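Local atomic coordinates of transcriptional regulator of the TetR/AcrR family (Thermobifida fusca YX, PDB entry 3DCF), a protein that probably binds regulatory DNA through a helix-turn-helix motif and represses transcription. Residues 90-98 with 110-118. Numbering follows the deposited sequence.
Sequences ALERFHAIA and ALLVEHTRT
At Phe94 and Leu111, whose CA atoms lie 6.5 Å apart, helices 75-98 and 104-121 run nearly antiparallel, their segment axes at 168° with a closest approach of 10.0 Å. The apolar seam between them joins the first two helices of a TetR-like C-terminal helical bundle, and its centre is a CH-pi contact. Leu111 CD2 stands 3.5 Å from the Phe94 ring centroid, only 6° off the ring normal, so one methyl is centred on one face. Leu111 reaches this place with CG anti to its carbonyl carbon, and the same CD2 lies 3.8 Å from Ile97 CB, which wedges it between ring and branched chain. At the ring edge sits His115 CB, and Tyr151 of helix 138-164 meets the rings of both Phe94 and His115 edge-to-face. Replacing Phe94 by an alanine removes the ring and is likely to leave the Leu111 methyl without its aromatic platform and open a gap beside His115 and Tyr151. Ile97 extends the seam by setting CG2 3.6 Å from Ala110 CB and CD1 against the CB and CG of Glu114. Beyond it, Arg93 NE donates to Glu114 OE2 over 3.3 Å; this N-H...O hydrogen bond is nearly straight (174°) and forms part of a salt bridge. The oxygen lies in the guanidinium plane but is approached from above the carboxylate plane. A bend in the Glu114 chain lets its carboxylate face both arginines, with OE1 2.9 Å from Arg117 NH2, a purely electrostatic pairing because no N-H points at it. Two arginines thus flank one buried carboxylate, which would probably favour its charged form.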
ATOM      1  N   ALA A  90      16.207  -9.086   7.730  1.00 43.85           N
ATOM      2  CA  ALA A  90      14.744  -9.274   7.891  1.00 43.66           C
ATOM      3  C   ALA A  90      14.271 -10.599   7.282  1.00 43.88           C
ATOM      4  O   ALA A  90      13.462 -11.314   7.881  1.00 43.69           O
ATOM      5  CB  ALA A  90      13.968  -8.102   7.278  1.00 42.86           C
ATOM      6  N   LEU A  91      14.811 -10.924   6.113  1.00 44.61           N
ATOM      7  CA  LEU A  91      14.488 -12.161   5.412  1.00 45.20           C
ATOM      8  C   LEU A  91      15.046 -13.406   6.136  1.00 45.79           C
ATOM      9  O   LEU A  91      14.403 -14.461   6.091  1.00 46.34           O
ATOM     10  CB  LEU A  91      14.927 -12.044   3.946  1.00 45.67           C
ATOM     11  CG  LEU A  91      14.614 -13.153   2.942  1.00 46.21           C
ATOM     12  CD1 LEU A  91      14.368 -12.574   1.537  1.00 48.12           C
ATOM     13  CD2 LEU A  91      15.740 -14.219   2.958  1.00 49.26           C
ATOM     14  N   GLU A  92      16.206 -13.284   6.812  1.00 45.80           N
ATOM     15  CA  GLU A  92      16.770 -14.395   7.640  1.00 45.52           C
ATOM     16  C   GLU A  92      15.897 -14.683   8.874  1.00 43.24           C
ATOM     17  O   GLU A  92      15.706 -15.836   9.240  1.00 41.86           O
ATOM     18  CB  GLU A  92      18.209 -14.130   8.101  1.00 45.93           C
ATOM     19  CG  GLU A  92      19.274 -14.290   7.012  1.00 48.33           C
ATOM     20  CD  GLU A  92      20.717 -14.135   7.528  1.00 48.37           C
ATOM     21  OE1 GLU A  92      20.976 -14.345   8.741  1.00 52.90           O
ATOM     22  OE2 GLU A  92      21.604 -13.819   6.703  1.00 54.91           O
ATOM     23  N   ARG A  93      15.408 -13.621   9.516  1.00 41.91           N
ATOM     24  CA  ARG A  93      14.459 -13.741  10.635  1.00 40.98           C
ATOM     25  C   ARG A  93      13.116 -14.318  10.185  1.00 40.92           C
ATOM     26  O   ARG A  93      12.439 -14.967  10.971  1.00 41.09           O
ATOM     27  CB  ARG A  93      14.241 -12.400  11.332  1.00 40.71           C
ATOM     28  CG  ARG A  93      15.509 -11.873  12.001  1.00 41.79           C
ATOM     29  CD  ARG A  93      15.241 -10.708  12.932  1.00 41.66           C
ATOM     30  NE  ARG A  93      14.549  -9.593  12.277  1.00 43.66           N
ATOM     31  CZ  ARG A  93      15.112  -8.626  11.537  1.00 44.89           C
ATOM     32  NH1 ARG A  93      16.425  -8.591  11.296  1.00 47.91           N
ATOM     33  NH2 ARG A  93      14.325  -7.681  11.001  1.00 45.24           N
ATOM     34  N   PHE A  94      12.759 -14.095   8.915  1.00 41.02           N
ATOM     35  CA  PHE A  94      11.527 -14.627   8.310  1.00 40.31           C
ATOM     36  C   PHE A  94      11.665 -16.152   8.066  1.00 40.25           C
ATOM     37  O   PHE A  94      10.781 -16.930   8.472  1.00 40.48           O
ATOM     38  CB  PHE A  94      11.213 -13.875   7.003  1.00 40.03           C
ATOM     39  CG  PHE A  94       9.753 -13.784   6.682  1.00 39.01           C
ATOM     40  CD1 PHE A  94       8.947 -12.875   7.371  1.00 37.37           C
ATOM     41  CD2 PHE A  94       9.182 -14.567   5.674  1.00 39.26           C
ATOM     42  CE1 PHE A  94       7.578 -12.750   7.082  1.00 36.71           C
ATOM     43  CE2 PHE A  94       7.800 -14.456   5.373  1.00 40.33           C
ATOM     44  CZ  PHE A  94       6.999 -13.539   6.082  1.00 37.42           C
ATOM     45  N   HIS A  95      12.766 -16.566   7.420  1.00 39.96           N
ATOM     46  CA  HIS A  95      13.070 -18.005   7.159  1.00 39.69           C
ATOM     47  C   HIS A  95      13.124 -18.866   8.428  1.00 39.05           C
ATOM     48  O   HIS A  95      12.566 -19.973   8.440  1.00 38.10           O
ATOM     49  CB  HIS A  95      14.401 -18.204   6.393  1.00 40.36           C
ATOM     50  CG  HIS A  95      14.271 -18.153   4.901  1.00 44.02           C
ATOM     51  ND1 HIS A  95      14.676 -17.070   4.146  1.00 46.04           N
ATOM     52  CD2 HIS A  95      13.801 -19.071   4.021  1.00 45.59           C
ATOM     53  CE1 HIS A  95      14.449 -17.320   2.868  1.00 47.01           C
ATOM     54  NE2 HIS A  95      13.916 -18.526   2.765  1.00 46.86           N
ATOM     55  N   ALA A  96      13.814 -18.350   9.458  1.00 38.42           N
ATOM     56  CA  ALA A  96      13.978 -19.012  10.766  1.00 38.22           C
ATOM     57  C   ALA A  96      12.632 -19.381  11.413  1.00 38.34           C
ATOM     58  O   ALA A  96      12.462 -20.509  11.876  1.00 39.04           O
ATOM     59  CB  ALA A  96      14.801 -18.132  11.713  1.00 37.24           C
ATOM     60  N   ILE A  97      11.688 -18.435  11.401  1.00 37.94           N
ATOM     61  CA  ILE A  97      10.323 -18.627  11.935  1.00 38.10           C
ATOM     62  C   ILE A  97       9.534 -19.626  11.082  1.00 38.20           C
ATOM     63  O   ILE A  97       8.901 -20.521  11.633  1.00 38.00           O
ATOM     64  CB  ILE A  97       9.528 -17.285  12.023  1.00 37.63           C
ATOM     65  CG1 ILE A  97      10.183 -16.324  13.025  1.00 37.91           C
ATOM     66  CG2 ILE A  97       8.089 -17.523  12.464  1.00 37.27           C
ATOM     67  CD1 ILE A  97       9.637 -14.893  12.973  1.00 37.77           C
ATOM     68  N   ALA A  98       9.572 -19.458   9.756  1.00 38.54           N
ATOM     69  CA  ALA A  98       8.898 -20.378   8.822  1.00 39.43           C
ATOM     70  C   ALA A  98       9.498 -21.813   8.811  1.00 40.31           C
ATOM     71  O   ALA A  98       8.763 -22.769   8.593  1.00 40.84           O
ATOM     72  CB  ALA A  98       8.884 -19.802   7.423  1.00 39.02           C
ATOM     73  N   ALA A 110       3.129 -15.733  13.832  1.00 34.46           N
ATOM     74  CA  ALA A 110       4.473 -15.271  14.233  1.00 33.88           C
ATOM     75  C   ALA A 110       5.144 -14.443  13.131  1.00 33.68           C
ATOM     76  O   ALA A 110       5.789 -13.445  13.434  1.00 34.65           O
ATOM     77  CB  ALA A 110       5.362 -16.457  14.609  1.00 33.55           C
ATOM     78  N   LEU A 111       4.993 -14.864  11.873  1.00 33.02           N
ATOM     79  CA  LEU A 111       5.545 -14.136  10.705  1.00 33.10           C
ATOM     80  C   LEU A 111       4.954 -12.723  10.545  1.00 32.51           C
ATOM     81  O   LEU A 111       5.696 -11.788  10.235  1.00 32.33           O
ATOM     82  CB  LEU A 111       5.347 -14.930   9.394  1.00 33.33           C
ATOM     83  CG  LEU A 111       6.158 -16.217   9.176  1.00 33.89           C
ATOM     84  CD1 LEU A 111       5.592 -17.011   7.979  1.00 30.70           C
ATOM     85  CD2 LEU A 111       7.639 -15.905   9.000  1.00 32.38           C
ATOM     86  N   LEU A 112       3.641 -12.583  10.764  1.00 32.18           N
ATOM     87  CA  LEU A 112       2.947 -11.282  10.671  1.00 32.32           C
ATOM     88  C   LEU A 112       3.354 -10.277  11.761  1.00 32.71           C
ATOM     89  O   LEU A 112       3.489  -9.076  11.481  1.00 32.11           O
ATOM     90  CB  LEU A 112       1.422 -11.473  10.664  1.00 31.89           C
ATOM     91  CG  LEU A 112       0.851 -12.130   9.397  1.00 33.52           C
ATOM     92  CD1 LEU A 112      -0.641 -12.512   9.587  1.00 31.50           C
ATOM     93  CD2 LEU A 112       1.035 -11.233   8.150  1.00 29.17           C
ATOM     94  N   VAL A 113       3.519 -10.764  12.999  1.00 33.42           N
ATOM     95  CA  VAL A 113       3.973  -9.932  14.143  1.00 33.00           C
ATOM     96  C   VAL A 113       5.398  -9.431  13.871  1.00 33.18           C
ATOM     97  O   VAL A 113       5.711  -8.268  14.116  1.00 32.90           O
ATOM     98  CB  VAL A 113       3.993 -10.725  15.485  1.00 33.20           C
ATOM     99  CG1 VAL A 113       4.605  -9.876  16.616  1.00 31.98           C
ATOM    100  CG2 VAL A 113       2.590 -11.223  15.862  1.00 31.16           C
ATOM    101  N   GLU A 114       6.245 -10.336  13.382  1.00 33.99           N
ATOM    102  CA  GLU A 114       7.634 -10.029  13.007  1.00 34.27           C
ATOM    103  C   GLU A 114       7.708  -9.036  11.841  1.00 33.59           C
ATOM    104  O   GLU A 114       8.473  -8.085  11.908  1.00 32.65           O
ATOM    105  CB  GLU A 114       8.383 -11.333  12.642  1.00 34.70           C
ATOM    106  CG  GLU A 114       9.813 -11.179  12.101  1.00 35.77           C
ATOM    107  CD  GLU A 114      10.687 -10.290  12.971  1.00 39.94           C
ATOM    108  OE1 GLU A 114      10.753 -10.502  14.196  1.00 43.32           O
ATOM    109  OE2 GLU A 114      11.299  -9.363  12.423  1.00 44.89           O
ATOM    110  N   HIS A 115       6.914  -9.285  10.796  1.00 33.87           N
ATOM    111  CA  HIS A 115       6.883  -8.442   9.588  1.00 34.99           C
ATOM    112  C   HIS A 115       6.437  -7.005   9.885  1.00 35.03           C
ATOM    113  O   HIS A 115       7.098  -6.055   9.458  1.00 34.00           O
ATOM    114  CB  HIS A 115       6.015  -9.083   8.491  1.00 35.21           C
ATOM    115  CG  HIS A 115       6.050  -8.354   7.185  1.00 36.40           C
ATOM    116  ND1 HIS A 115       7.168  -8.327   6.375  1.00 37.96           N
ATOM    117  CD2 HIS A 115       5.100  -7.641   6.537  1.00 37.63           C
ATOM    118  CE1 HIS A 115       6.909  -7.614   5.293  1.00 39.65           C
ATOM    119  NE2 HIS A 115       5.661  -7.185   5.367  1.00 40.13           N
ATOM    120  N   THR A 116       5.358  -6.869  10.656  1.00 35.58           N
ATOM    121  CA  THR A 116       4.819  -5.558  11.063  1.00 36.24           C
ATOM    122  C   THR A 116       5.785  -4.800  11.977  1.00 36.74           C
ATOM    123  O   THR A 116       5.961  -3.594  11.801  1.00 36.55           O
ATOM    124  CB  THR A 116       3.452  -5.699  11.756  1.00 36.13           C
ATOM    125  OG1 THR A 116       2.639  -6.621  11.021  1.00 35.19           O
ATOM    126  CG2 THR A 116       2.743  -4.344  11.834  1.00 36.22           C
ATOM    127  N   ARG A 117       6.388  -5.505  12.949  1.00 38.08           N
ATOM    128  CA  ARG A 117       7.445  -4.937  13.829  1.00 38.82           C
ATOM    129  C   ARG A 117       8.587  -4.363  12.990  1.00 38.56           C
ATOM    130  O   ARG A 117       9.054  -3.258  13.258  1.00 39.08           O
ATOM    131  CB  ARG A 117       8.042  -5.978  14.809  1.00 39.02           C
ATOM    132  CG  ARG A 117       7.297  -6.196  16.132  1.00 41.70           C
ATOM    133  CD  ARG A 117       8.156  -7.039  17.125  1.00 42.28           C
ATOM    134  NE  ARG A 117       8.362  -8.434  16.692  1.00 48.08           N
ATOM    135  CZ  ARG A 117       9.226  -9.324  17.223  1.00 49.72           C
ATOM    136  NH1 ARG A 117      10.052  -9.003  18.231  1.00 52.65           N
ATOM    137  NH2 ARG A 117       9.284 -10.562  16.718  1.00 48.89           N
ATOM    138  N   THR A 118       9.025  -5.127  11.986  1.00 38.18           N
ATOM    139  CA  THR A 118      10.098  -4.700  11.084  1.00 39.46           C
ATOM    140  C   THR A 118       9.697  -3.473  10.266  1.00 39.87           C
ATOM    141  O   THR A 118      10.552  -2.613  10.030  1.00 40.24           O
ATOM    142  CB  THR A 118      10.549  -5.837  10.135  1.00 39.40           C
ATOM    143  OG1 THR A 118      10.820  -7.007  10.912  1.00 39.65           O
ATOM    144  CG2 THR A 118      11.804  -5.450   9.331  1.00 36.58           C
TER